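Local atomic coordinates of aldose-aldose oxidoreductase (Caulobacter crescentus, PDB entry 5A04), a protein that probably oxidises one aldose while reducing another, with bound NADP(H) carrying hydride between the two sugars. Residues V158-F163 against C247-V252; L183-I188 against S241-N246; Y189-A194 against F227-P232. All blocks are in the same frame, centred on the assembly; numbering follows the deposited sequence.

How the interactions relate
All three contacts are buried in the C-terminal alpha/beta domain and reach its large mixed sheet. Interaction 1 lies within the sheet, joining strands 156-162 and 247-254, and is the most polar: backbone hydrogen bonds, a classic bulge and an arginine-aspartate salt bridge. Interactions 2 and 3 both set helix 182-198 against the sheet, with no hydrogen bond between their paired segments; 183-188 meets the end of strand 236-242 through close, mixed contacts, whereas 189-194 lies on 227-232 through apolar side chains. Both reach the glucose, through D185 and Y189. The helix also joins interaction 1 to interaction 3, since H161 ND1 probably hydrogen-bonds S190 OG. Each contact also reaches the second subunit.

Interaction 1. Residues V158-F163 against C247-V252; sequences VTDHGF and CNRYRV
Antiparallel backbone bonds join V158 to R251 at one end of this strand pair and G162 to C247 at the other. V158 N reaches R251 O at 2.9 Å in a nearly straight bond, and R251 N returns to V158 O. Between these ends the pairing is distorted: N248 and R249 both face D160, a classic beta bulge. R249 O takes two donors from opposite faces of its carbonyl plane, T159 OG1 at 2.9 Å and D160 N at 3.1 Å. With OG1 anti to the backbone N (chi1 177°), the T159 hydroxyl lies beside that oxygen.

The charged pair is D160 with R249, whose side chains run side by side. One carboxylate oxygen, OD2, receives both R249 NE at 2.8 Å and R249 NH2 at 2.9 Å, in the guanidinium plane, while the two flat groups are turned 41° apart.

Van der Waals contacts complete the pair. C247 SG lies 3.7 Å from D160 CB, and T159 CB meets Y250 CB at 3.5 Å. The amide of N248 lies beside the H161 ring, the two planes 66° apart; both side chains hydrogen-bond T265.

The side chains of T159, H161 and Y250 meet helix 182-198, whereas those of V158, R249 and R251 face the second subunit, where R251 forms a salt bridge with its D262. Strand 236-242 flanks 156-162 on its other edge.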
loop_
_atom_site.group_PDB
_atom_site.type_symbol
_atom_site.label_atom_id
_atom_site.label_comp_id
_atom_site.label_asym_id
_atom_site.label_seq_id
_atom_site.Cartn_x
_atom_site.Cartn_y
_atom_site.Cartn_z
ATOM N N VAL A 158 1.660 -5.538 -0.056
ATOM C CA VAL A 158 1.042 -4.265 0.289
ATOM C C VAL A 158 -0.202 -4.575 1.106
ATOM O O VAL A 158 -1.142 -5.197 0.599
ATOM C CB VAL A 158 0.685 -3.427 -0.970
ATOM C CG1 VAL A 158 -0.109 -2.178 -0.594
ATOM C CG2 VAL A 158 1.961 -3.035 -1.735
ATOM N N THR A 159 -0.199 -4.168 2.372
ATOM C CA THR A 159 -1.265 -4.579 3.277
ATOM C C THR A 159 -1.681 -3.430 4.190
ATOM O O THR A 159 -0.840 -2.717 4.764
ATOM C CB THR A 159 -0.846 -5.843 4.102
ATOM O OG1 THR A 159 -1.880 -6.192 5.030
ATOM C CG2 THR A 159 0.477 -5.619 4.881
ATOM N N ASP A 160 -2.995 -3.236 4.283
ATOM C CA ASP A 160 -3.590 -2.130 5.020
ATOM C C ASP A 160 -4.578 -2.673 6.040
ATOM O O ASP A 160 -5.472 -3.438 5.678
ATOM C CB ASP A 160 -4.343 -1.176 4.081
ATOM C CG ASP A 160 -3.499 -0.682 2.929
ATOM O OD1 ASP A 160 -2.264 -0.565 3.083
ATOM O OD2 ASP A 160 -4.088 -0.395 1.858
ATOM N N HIS A 161 -4.419 -2.287 7.301
ATOM C CA HIS A 161 -5.384 -2.644 8.334
ATOM C C HIS A 161 -5.706 -1.442 9.201
ATOM O O HIS A 161 -4.808 -0.776 9.728
ATOM C CB HIS A 161 -4.869 -3.794 9.213
ATOM C CG HIS A 161 -4.953 -5.139 8.558
ATOM N ND1 HIS A 161 -3.974 -5.616 7.708
ATOM C CD2 HIS A 161 -5.901 -6.100 8.615
ATOM C CE1 HIS A 161 -4.319 -6.815 7.277
ATOM N NE2 HIS A 161 -5.480 -7.135 7.816
ATOM N N GLY A 162 -6.996 -1.179 9.376
ATOM C CA GLY A 162 -7.418 -0.065 10.193
ATOM C C GLY A 162 -8.918 -0.071 10.359
ATOM O O GLY A 162 -9.638 -0.711 9.578
ATOM N N PHE A 163 -9.398 0.604 11.388
ATOM C CA PHE A 163 -10.827 0.875 11.493
ATOM C C PHE A 163 -11.007 2.217 12.177
ATOM O O PHE A 163 -10.098 2.724 12.824
ATOM C CB PHE A 163 -11.582 -0.244 12.229
ATOM C CG PHE A 163 -11.275 -0.350 13.704
ATOM C CD1 PHE A 163 -10.168 -1.058 14.151
ATOM C CD2 PHE A 163 -12.132 0.216 14.644
ATOM C CE1 PHE A 163 -9.907 -1.173 15.512
ATOM C CE2 PHE A 163 -11.873 0.110 16.008
ATOM C CZ PHE A 163 -10.762 -0.588 16.435
ATOM N N CYS A 247 -9.861 -0.236 6.583
ATOM C CA CYS A 247 -9.205 -1.023 5.562
ATOM C C CYS A 247 -8.845 -2.375 6.125
ATOM O O CYS A 247 -8.570 -2.513 7.313
ATOM C CB CYS A 247 -7.945 -0.332 5.042
ATOM S SG CYS A 247 -6.842 0.317 6.347
ATOM N N ASN A 248 -8.824 -3.368 5.258
ATOM C CA ASN A 248 -8.489 -4.708 5.695
ATOM C C ASN A 248 -8.168 -5.525 4.482
ATOM O O ASN A 248 -9.062 -6.086 3.853
ATOM C CB ASN A 248 -9.642 -5.347 6.481
ATOM C CG ASN A 248 -9.224 -6.646 7.163
ATOM O OD1 ASN A 248 -8.673 -7.537 6.530
ATOM N ND2 ASN A 248 -9.438 -6.730 8.468
ATOM N N ARG A 249 -6.892 -5.603 4.138
ATOM C CA ARG A 249 -6.553 -6.214 2.863
ATOM C C ARG A 249 -5.080 -6.501 2.746
ATOM O O ARG A 249 -4.259 -5.906 3.445
ATOM C CB ARG A 249 -6.976 -5.285 1.715
ATOM C CG ARG A 249 -6.233 -3.938 1.713
ATOM C CD ARG A 249 -6.772 -3.018 0.615
ATOM N NE ARG A 249 -5.877 -1.884 0.382
ATOM C CZ ARG A 249 -5.672 -1.325 -0.807
ATOM N NH1 ARG A 249 -6.311 -1.776 -1.882
ATOM N NH2 ARG A 249 -4.827 -0.304 -0.919
ATOM N N TYR A 250 -4.745 -7.420 1.853
ATOM C CA TYR A 250 -3.374 -7.481 1.379
ATOM C C TYR A 250 -3.288 -7.983 -0.041
ATOM O O TYR A 250 -4.180 -8.696 -0.513
ATOM C CB TYR A 250 -2.493 -8.335 2.307
ATOM C CG TYR A 250 -2.817 -9.804 2.521
ATOM C CD1 TYR A 250 -2.652 -10.751 1.507
ATOM C CD2 TYR A 250 -3.202 -10.257 3.780
ATOM C CE1 TYR A 250 -2.900 -12.104 1.742
ATOM C CE2 TYR A 250 -3.447 -11.598 4.021
ATOM C CZ TYR A 250 -3.286 -12.515 3.004
ATOM O OH TYR A 250 -3.515 -13.853 3.280
ATOM N N ARG A 251 -2.226 -7.557 -0.733
ATOM C CA ARG A 251 -1.852 -8.132 -2.018
ATOM C C ARG A 251 -0.385 -8.529 -1.949
ATOM O O ARG A 251 0.454 -7.725 -1.525
ATOM C CB ARG A 251 -2.071 -7.152 -3.179
ATOM C CG ARG A 251 -1.656 -7.782 -4.511
ATOM C CD ARG A 251 -1.702 -6.815 -5.673
ATOM N NE ARG A 251 -3.058 -6.359 -5.956
ATOM C CZ ARG A 251 -3.382 -5.614 -7.007
ATOM N NH1 ARG A 251 -2.445 -5.228 -7.871
ATOM N NH2 ARG A 251 -4.640 -5.245 -7.191
ATOM N N VAL A 252 -0.079 -9.764 -2.331
ATOM C CA VAL A 252 1.304 -10.206 -2.433
ATOM C C VAL A 252 1.599 -10.437 -3.919
ATOM O O VAL A 252 0.793 -11.040 -4.634
ATOM C CB VAL A 252 1.576 -11.476 -1.564
ATOM C CG1 VAL A 252 0.526 -12.567 -1.802
ATOM C CG2 VAL A 252 3.010 -12.009 -1.775
#

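Interaction 2. Residues L183-I188 against S241-N246. With BGC (beta-D-glucopyranose), chain H.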
loop_
_atom_site.group_PDB
_atom_site.type_symbol
_atom_site.label_atom_id
_atom_site.label_comp_id
_atom_site.label_asym_id
_atom_site.label_seq_id
_atom_site.Cartn_x
_atom_site.Cartn_y
_atom_site.Cartn_z
ATOM N N LEU A 183 -1.179 0.264 15.961
ATOM C CA LEU A 183 -0.246 -0.806 15.635
ATOM C C LEU A 183 -0.433 -2.005 16.552
ATOM O O LEU A 183 -0.297 -3.145 16.123
ATOM C CB LEU A 183 1.196 -0.306 15.725
ATOM C CG LEU A 183 2.293 -1.320 15.372
ATOM C CD1 LEU A 183 2.034 -1.940 13.986
ATOM C CD2 LEU A 183 3.672 -0.652 15.429
ATOM N N MET A 184 -0.718 -1.743 17.824
ATOM C CA MET A 184 -0.880 -2.827 18.781
ATOM C C MET A 184 -2.161 -3.604 18.477
ATOM O O MET A 184 -2.190 -4.829 18.608
ATOM C CB MET A 184 -0.885 -2.273 20.214
ATOM C CG MET A 184 0.482 -1.810 20.695
ATOM S SD MET A 184 1.663 -3.168 20.769
ATOM C CE MET A 184 1.118 -4.001 22.239
ATOM N N ASP A 185 -3.184 -2.914 17.986
ATOM C CA ASP A 185 -4.504 -3.526 17.868
ATOM C C ASP A 185 -4.830 -4.115 16.509
ATOM O O ASP A 185 -5.375 -5.218 16.415
ATOM C CB ASP A 185 -5.584 -2.503 18.205
ATOM C CG ASP A 185 -6.967 -3.117 18.203
ATOM O OD1 ASP A 185 -7.251 -3.927 19.117
ATOM O OD2 ASP A 185 -7.751 -2.814 17.279
ATOM N N ILE A 186 -4.557 -3.350 15.463
ATOM C CA ILE A 186 -5.052 -3.706 14.146
ATOM C C ILE A 186 -3.900 -3.725 13.138
ATOM O O ILE A 186 -3.852 -4.572 12.235
ATOM C CB ILE A 186 -6.208 -2.731 13.718
ATOM C CG1 ILE A 186 -6.737 -3.096 12.342
ATOM C CG2 ILE A 186 -5.789 -1.266 13.805
ATOM C CD1 ILE A 186 -7.303 -4.497 12.302
ATOM N N GLY A 187 -2.942 -2.822 13.308
ATOM C CA GLY A 187 -1.774 -2.806 12.442
ATOM C C GLY A 187 -0.953 -4.078 12.544
ATOM O O GLY A 187 -0.282 -4.484 11.590
ATOM N N ILE A 188 -1.022 -4.728 13.701
ATOM C CA ILE A 188 -0.344 -6.002 13.884
ATOM C C ILE A 188 -0.791 -7.041 12.833
ATOM O O ILE A 188 -0.014 -7.930 12.470
ATOM C CB ILE A 188 -0.584 -6.532 15.317
ATOM C CG1 ILE A 188 0.309 -7.744 15.615
ATOM C CG2 ILE A 188 -2.067 -6.827 15.535
ATOM C CD1 ILE A 188 0.378 -8.084 17.104
ATOM N N SER A 241 -1.255 0.988 9.202
ATOM C CA SER A 241 -1.935 0.760 10.482
ATOM C C SER A 241 -2.672 2.041 10.845
ATOM O O SER A 241 -2.042 3.102 10.910
ATOM C CB SER A 241 -0.922 0.405 11.583
ATOM O OG SER A 241 -1.574 0.243 12.829
ATOM N N ALA A 242 -3.989 1.973 11.076
ATOM C CA ALA A 242 -4.743 3.210 11.275
ATOM C C ALA A 242 -5.948 3.043 12.203
ATOM O O ALA A 242 -6.568 1.984 12.259
ATOM C CB ALA A 242 -5.208 3.760 9.914
ATOM N N TYR A 243 -6.272 4.118 12.911
ATOM C CA TYR A 243 -7.462 4.177 13.747
ATOM C C TYR A 243 -8.464 5.211 13.207
ATOM O O TYR A 243 -9.453 5.522 13.871
ATOM C CB TYR A 243 -7.081 4.531 15.190
ATOM C CG TYR A 243 -6.936 3.367 16.165
ATOM C CD1 TYR A 243 -7.478 2.116 15.900
ATOM C CD2 TYR A 243 -6.275 3.547 17.379
ATOM C CE1 TYR A 243 -7.364 1.075 16.819
ATOM C CE2 TYR A 243 -6.158 2.521 18.300
ATOM C CZ TYR A 243 -6.698 1.287 18.023
ATOM O OH TYR A 243 -6.575 0.285 18.960
ATOM N N SER A 244 -8.191 5.772 12.032
ATOM C CA SER A 244 -9.059 6.817 11.474
ATOM C C SER A 244 -9.553 6.508 10.057
ATOM O O SER A 244 -10.221 7.338 9.442
ATOM C CB SER A 244 -8.347 8.183 11.493
ATOM O OG SER A 244 -7.131 8.166 10.749
ATOM N N VAL A 245 -9.233 5.328 9.537
ATOM C CA VAL A 245 -9.825 4.859 8.275
ATOM C C VAL A 245 -10.165 3.386 8.384
ATOM O O VAL A 245 -9.634 2.686 9.239
ATOM C CB VAL A 245 -8.892 5.053 7.051
ATOM C CG1 VAL A 245 -8.565 6.516 6.829
ATOM C CG2 VAL A 245 -7.617 4.229 7.196
ATOM N N ASN A 246 -11.041 2.907 7.505
ATOM C CA ASN A 246 -11.335 1.479 7.447
ATOM C C ASN A 246 -10.636 0.796 6.276
ATOM O O ASN A 246 -10.794 1.191 5.120
ATOM C CB ASN A 246 -12.844 1.246 7.348
ATOM C CG ASN A 246 -13.580 1.732 8.575
ATOM O OD1 ASN A 246 -13.390 1.204 9.674
ATOM N ND2 ASN A 246 -14.423 2.744 8.398
HETATM C C2 BGC H . -8.961 -6.054 16.925
HETATM C C3 BGC H . -10.340 -5.389 16.810
HETATM C C4 BGC H . -10.773 -5.340 15.374
HETATM C C5 BGC H . -10.676 -6.710 14.722
HETATM C C6 BGC H . -10.911 -6.565 13.195
HETATM C C1 BGC H . -9.091 -7.370 16.300
HETATM O O1 BGC H . -7.887 -8.114 16.488
HETATM O O2 BGC H . -8.611 -6.152 18.300
HETATM O O3 BGC H . -10.219 -4.082 17.348
HETATM O O4 BGC H . -12.108 -4.864 15.298
HETATM O O5 BGC H . -9.391 -7.261 14.906
HETATM O O6 BGC H . -11.018 -7.855 12.579
#
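D185 and Y243 meet with the tyrosine hydroxyl against the aspartate's methylene: Y243 OH lies 3.1 Å from D185 CB. The carboxylate sits at the rim of the ring, with D185 OD2 near the ring plane and 3.9 Å from Y243 CE1. D185 CG is anti to the backbone N (chi1 -176°), a setting that carries the carboxylate past the tyrosine to the sugar. There its two oxygens divide the work, OD1 accepting from glucose O2 at 2.7 Å and OD2 from glucose O3 at 2.8 Å. A salt bridge from R172 to OD1 probably helps to hold the carboxylate in place.

I186 crosses Y243 obliquely. Its CG2 branch makes the contact, 4.1 Å from Y243 CE1 and 3.7 Å from A242 O.

Farther from the sugar, S241 points its hydroxyl into the wide, pi-type turn at 183-187. S241 OG comes within 3.1 Å of G187 CA, where the absence of a side chain permits the close approach. The hydroxyl also lies 3.2 Å from L183 N, but at a poor angle for bonding; its hydrogen-bond partner is S182 OG.

The contact thus joins the start of helix 182-198 to the end of strand 236-242 and the turn after it. Strands 156-162 and 224-230 flank that strand in the sheet, and helix 314-333 packs against L183.

Interaction 3. Residues Y189-A194 against F227-P232. With BGC (beta-D-glucopyranose), chain H; NDP (NADPH dihydro-nicotinamide-adenine-dinucleotide phosphate), chain G.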
loop_
_atom_site.group_PDB
_atom_site.type_symbol
_atom_site.label_atom_id
_atom_site.label_comp_id
_atom_site.label_asym_id
_atom_site.label_seq_id
_atom_site.Cartn_x
_atom_site.Cartn_y
_atom_site.Cartn_z
ATOM N N TYR A 189 -2.017 -6.928 12.312
ATOM C CA TYR A 189 -2.414 -7.854 11.237
ATOM C C TYR A 189 -1.613 -7.630 9.953
ATOM O O TYR A 189 -1.327 -8.584 9.219
ATOM C CB TYR A 189 -3.911 -7.744 10.920
ATOM C CG TYR A 189 -4.804 -8.315 11.998
ATOM C CD1 TYR A 189 -5.247 -7.521 13.049
ATOM C CD2 TYR A 189 -5.216 -9.641 11.953
ATOM C CE1 TYR A 189 -6.073 -8.035 14.039
ATOM C CE2 TYR A 189 -6.048 -10.162 12.933
ATOM C CZ TYR A 189 -6.470 -9.358 13.968
ATOM O OH TYR A 189 -7.290 -9.877 14.943
ATOM N N SER A 190 -1.269 -6.380 9.661
ATOM C CA SER A 190 -0.440 -6.088 8.488
ATOM C C SER A 190 0.949 -6.700 8.651
ATOM O O SER A 190 1.502 -7.286 7.724
ATOM C CB SER A 190 -0.307 -4.573 8.276
ATOM O OG SER A 190 -1.560 -3.980 7.991
ATOM N N LEU A 191 1.522 -6.518 9.839
ATOM C CA LEU A 191 2.835 -7.064 10.150
ATOM C C LEU A 191 2.837 -8.588 10.116
ATOM O O LEU A 191 3.708 -9.210 9.495
ATOM C CB LEU A 191 3.272 -6.561 11.530
ATOM C CG LEU A 191 4.446 -7.278 12.183
ATOM C CD1 LEU A 191 5.691 -7.126 11.306
ATOM C CD2 LEU A 191 4.657 -6.686 13.579
ATOM N N ASN A 192 1.855 -9.188 10.780
ATOM C CA ASN A 192 1.794 -10.638 10.892
ATOM C C ASN A 192 1.621 -11.241 9.493
ATOM O O ASN A 192 2.268 -12.234 9.156
ATOM C CB ASN A 192 0.659 -11.058 11.849
ATOM C CG ASN A 192 0.780 -12.502 12.320
ATOM O OD1 ASN A 192 0.065 -13.384 11.844
ATOM N ND2 ASN A 192 1.666 -12.746 13.274
ATOM N N ALA A 193 0.781 -10.621 8.666
ATOM C CA ALA A 193 0.600 -11.099 7.286
ATOM C C ALA A 193 1.869 -10.955 6.443
ATOM O O ALA A 193 2.211 -11.852 5.672
ATOM C CB ALA A 193 -0.560 -10.370 6.598
ATOM N N ALA A 194 2.566 -9.832 6.569
ATOM C CA ALA A 194 3.798 -9.670 5.793
ATOM C C ALA A 194 4.764 -10.805 6.129
ATOM O O ALA A 194 5.417 -11.361 5.243
ATOM C CB ALA A 194 4.440 -8.317 6.066
ATOM N N PHE A 227 4.336 1.564 7.903
ATOM C CA PHE A 227 5.706 1.085 7.977
ATOM C C PHE A 227 6.107 0.295 6.751
ATOM O O PHE A 227 5.264 -0.216 5.998
ATOM C CB PHE A 227 5.936 0.261 9.263
ATOM C CG PHE A 227 4.917 -0.830 9.509
ATOM C CD1 PHE A 227 3.680 -0.541 10.088
ATOM C CD2 PHE A 227 5.226 -2.155 9.212
ATOM C CE1 PHE A 227 2.741 -1.574 10.331
ATOM C CE2 PHE A 227 4.303 -3.180 9.466
ATOM C CZ PHE A 227 3.065 -2.885 10.020
ATOM N N GLN A 228 7.417 0.266 6.520
ATOM C CA GLN A 228 8.004 -0.489 5.425
ATOM C C GLN A 228 8.889 -1.562 6.020
ATOM O O GLN A 228 9.584 -1.298 7.000
ATOM C CB GLN A 228 8.856 0.405 4.526
ATOM C CG GLN A 228 8.127 1.609 3.978
ATOM C CD GLN A 228 8.973 2.343 2.972
ATOM O OE1 GLN A 228 9.986 2.959 3.331
ATOM N NE2 GLN A 228 8.579 2.274 1.692
ATOM N N LEU A 229 8.870 -2.749 5.421
ATOM C CA LEU A 229 9.746 -3.843 5.829
ATOM C C LEU A 229 10.581 -4.317 4.657
ATOM O O LEU A 229 10.081 -4.436 3.535
ATOM C CB LEU A 229 8.930 -5.026 6.376
ATOM C CG LEU A 229 7.917 -4.734 7.486
ATOM C CD1 LEU A 229 7.068 -5.968 7.775
ATOM C CD2 LEU A 229 8.618 -4.268 8.750
ATOM N N LEU A 230 11.851 -4.611 4.925
ATOM C CA LEU A 230 12.696 -5.298 3.950
ATOM C C LEU A 230 13.073 -6.661 4.515
ATOM O O LEU A 230 13.368 -6.767 5.706
ATOM C CB LEU A 230 13.952 -4.475 3.649
ATOM C CG LEU A 230 14.980 -5.075 2.688
ATOM C CD1 LEU A 230 14.435 -5.190 1.262
ATOM C CD2 LEU A 230 16.254 -4.215 2.709
ATOM N N PHE A 231 13.050 -7.691 3.671
ATOM C CA PHE A 231 13.352 -9.058 4.098
ATOM C C PHE A 231 14.656 -9.559 3.448
ATOM O O PHE A 231 15.074 -9.018 2.424
ATOM C CB PHE A 231 12.187 -9.987 3.736
ATOM C CG PHE A 231 10.895 -9.656 4.451
ATOM C CD1 PHE A 231 9.998 -8.750 3.913
ATOM C CD2 PHE A 231 10.587 -10.260 5.657
ATOM C CE1 PHE A 231 8.800 -8.454 4.578
ATOM C CE2 PHE A 231 9.400 -9.973 6.331
ATOM C CZ PHE A 231 8.505 -9.066 5.784
ATOM N N PRO A 232 15.288 -10.602 4.022
ATOM C CA PRO A 232 16.580 -11.064 3.477
ATOM C C PRO A 232 16.545 -11.450 2.000
ATOM O O PRO A 232 17.529 -11.236 1.290
ATOM C CB PRO A 232 16.902 -12.289 4.345
ATOM C CG PRO A 232 16.258 -11.966 5.658
ATOM C CD PRO A 232 14.950 -11.305 5.274
HETATM C C2 BGC H . -8.961 -6.054 16.925
HETATM C C3 BGC H . -10.340 -5.389 16.810
HETATM C C4 BGC H . -10.773 -5.340 15.374
HETATM C C5 BGC H . -10.676 -6.710 14.722
HETATM C C6 BGC H . -10.911 -6.565 13.195
HETATM C C1 BGC H . -9.091 -7.370 16.300
HETATM O O1 BGC H . -7.887 -8.114 16.488
HETATM O O2 BGC H . -8.611 -6.152 18.300
HETATM O O3 BGC H . -10.219 -4.082 17.348
HETATM O O4 BGC H . -12.108 -4.864 15.298
HETATM O O5 BGC H . -9.391 -7.261 14.906
HETATM O O6 BGC H . -11.018 -7.855 12.579
HETATM P PA NDP G . -13.519 -5.718 25.603
HETATM O O1A NDP G . -13.248 -4.402 26.244
HETATM O O2A NDP G . -14.754 -5.874 24.759
HETATM O O5B NDP G . -13.529 -6.915 26.731
HETATM C C5B NDP G . -12.394 -6.790 27.539
HETATM C C4B NDP G . -12.719 -7.593 28.807
HETATM O O4B NDP G . -11.542 -7.808 29.589
HETATM C C3B NDP G . -13.709 -6.795 29.689
HETATM O O3B NDP G . -15.029 -7.033 29.314
HETATM C C2B NDP G . -13.477 -7.464 31.049
HETATM O O2B NDP G . -14.091 -8.611 31.156
HETATM C C1B NDP G . -11.930 -7.816 30.948
HETATM N N9A NDP G . -11.095 -6.883 31.710
HETATM C C8A NDP G . -10.252 -7.194 32.772
HETATM N N7A NDP G . -9.633 -6.113 33.287
HETATM C C5A NDP G . -10.102 -5.045 32.517
HETATM C C6A NDP G . -9.829 -3.665 32.553
HETATM N N6A NDP G . -8.950 -3.155 33.482
HETATM N N1A NDP G . -10.421 -2.796 31.677
HETATM C C2A NDP G . -11.290 -3.383 30.772
HETATM N N3A NDP G . -11.639 -4.665 30.615
HETATM C C4A NDP G . -11.022 -5.500 31.523
HETATM O O3 NDP G . -12.152 -5.899 24.678
HETATM P PN NDP G . -12.245 -6.957 23.443
HETATM O O1N NDP G . -12.817 -8.260 23.829
HETATM O O2N NDP G . -12.475 -6.283 22.109
HETATM O O5D NDP G . -10.527 -7.288 23.270
HETATM C C5D NDP G . -9.991 -8.008 24.346
HETATM C C4D NDP G . -8.700 -8.702 23.828
HETATM O O4D NDP G . -9.045 -9.494 22.650
HETATM C C3D NDP G . -7.631 -7.655 23.338
HETATM O O3D NDP G . -6.307 -8.153 23.604
HETATM C C2D NDP G . -7.850 -7.604 21.833
HETATM O O2D NDP G . -6.655 -7.321 21.126
HETATM C C1D NDP G . -8.253 -9.095 21.554
HETATM N N1N NDP G . -9.117 -9.175 20.374
HETATM C C2N NDP G . -8.804 -10.047 19.344
HETATM C C3N NDP G . -9.635 -10.128 18.263
HETATM C C7N NDP G . -9.306 -11.044 17.172
HETATM O O7N NDP G . -9.931 -11.039 16.095
HETATM N N7N NDP G . -8.269 -11.956 17.344
HETATM C C4N NDP G . -10.874 -9.311 18.142
HETATM C C5N NDP G . -11.094 -8.389 19.266
HETATM C C6N NDP G . -10.262 -8.349 20.305
HETATM P P2B NDP G . -14.831 -8.991 32.666
HETATM O O1X NDP G . -13.664 -8.783 33.604
HETATM O O2X NDP G . -15.900 -7.942 32.681
HETATM O O3X NDP G . -15.282 -10.434 32.450
#
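L191 and F227 meet at the CZ atom of the phenylalanine ring, which lies 4.0 Å from L191 CB. F227 CG sits between its backbone N and carbonyl carbon (chi1 50°), the setting in which the ring reaches L191 with CZ. L191 N also lies near the ring plane, at the edge. S190 CB comes to 4.2 Å from the same CZ atom, obliquely to the ring. Beyond this aromatic edge the side chains of L191 and L229 cross at about a right angle, meeting through their CD1 methyls, and L229 CD1 packs 3.9 Å from A194 CB. The small methyl of A194 thus meets L229 and, at 4.1 Å, F231 CZ, which completes an apolar row of F227, L229 and F231 facing the helix. A194 O lies obliquely to the F231 ring, 3.9 Å from CZ.

This is an alpha/beta layer in the C-terminal domain: helix 182-198 covers the mixed sheet, and its segment 189-194 runs nearly parallel to strand segment 227-230, with 15° between their directions and local axes 10.6 Å apart. Alternation along the strand turns F227 and L229 toward the helix, and F231 continues the pattern just past its end.

Immediately before S190, Y189 points away from the strand, and its ring reaches the ligands. Glucose O1 lies at the edge of that ring, in plane; Y189 OH is modelled 2.4 Å from it, a hydrogen bond whose very short length is doubtful. NADPH O7N is 3.1 Å from the same hydroxyl. K104, D185 and R172 supply further hydrogen bonds to the glucose.

In the next shell, S190 OG hydrogen-bonds H161 ND1 and V240 O, tying the helix to two sheet strands. L191 and F227 also touch helix 314-333, through V323 and I327.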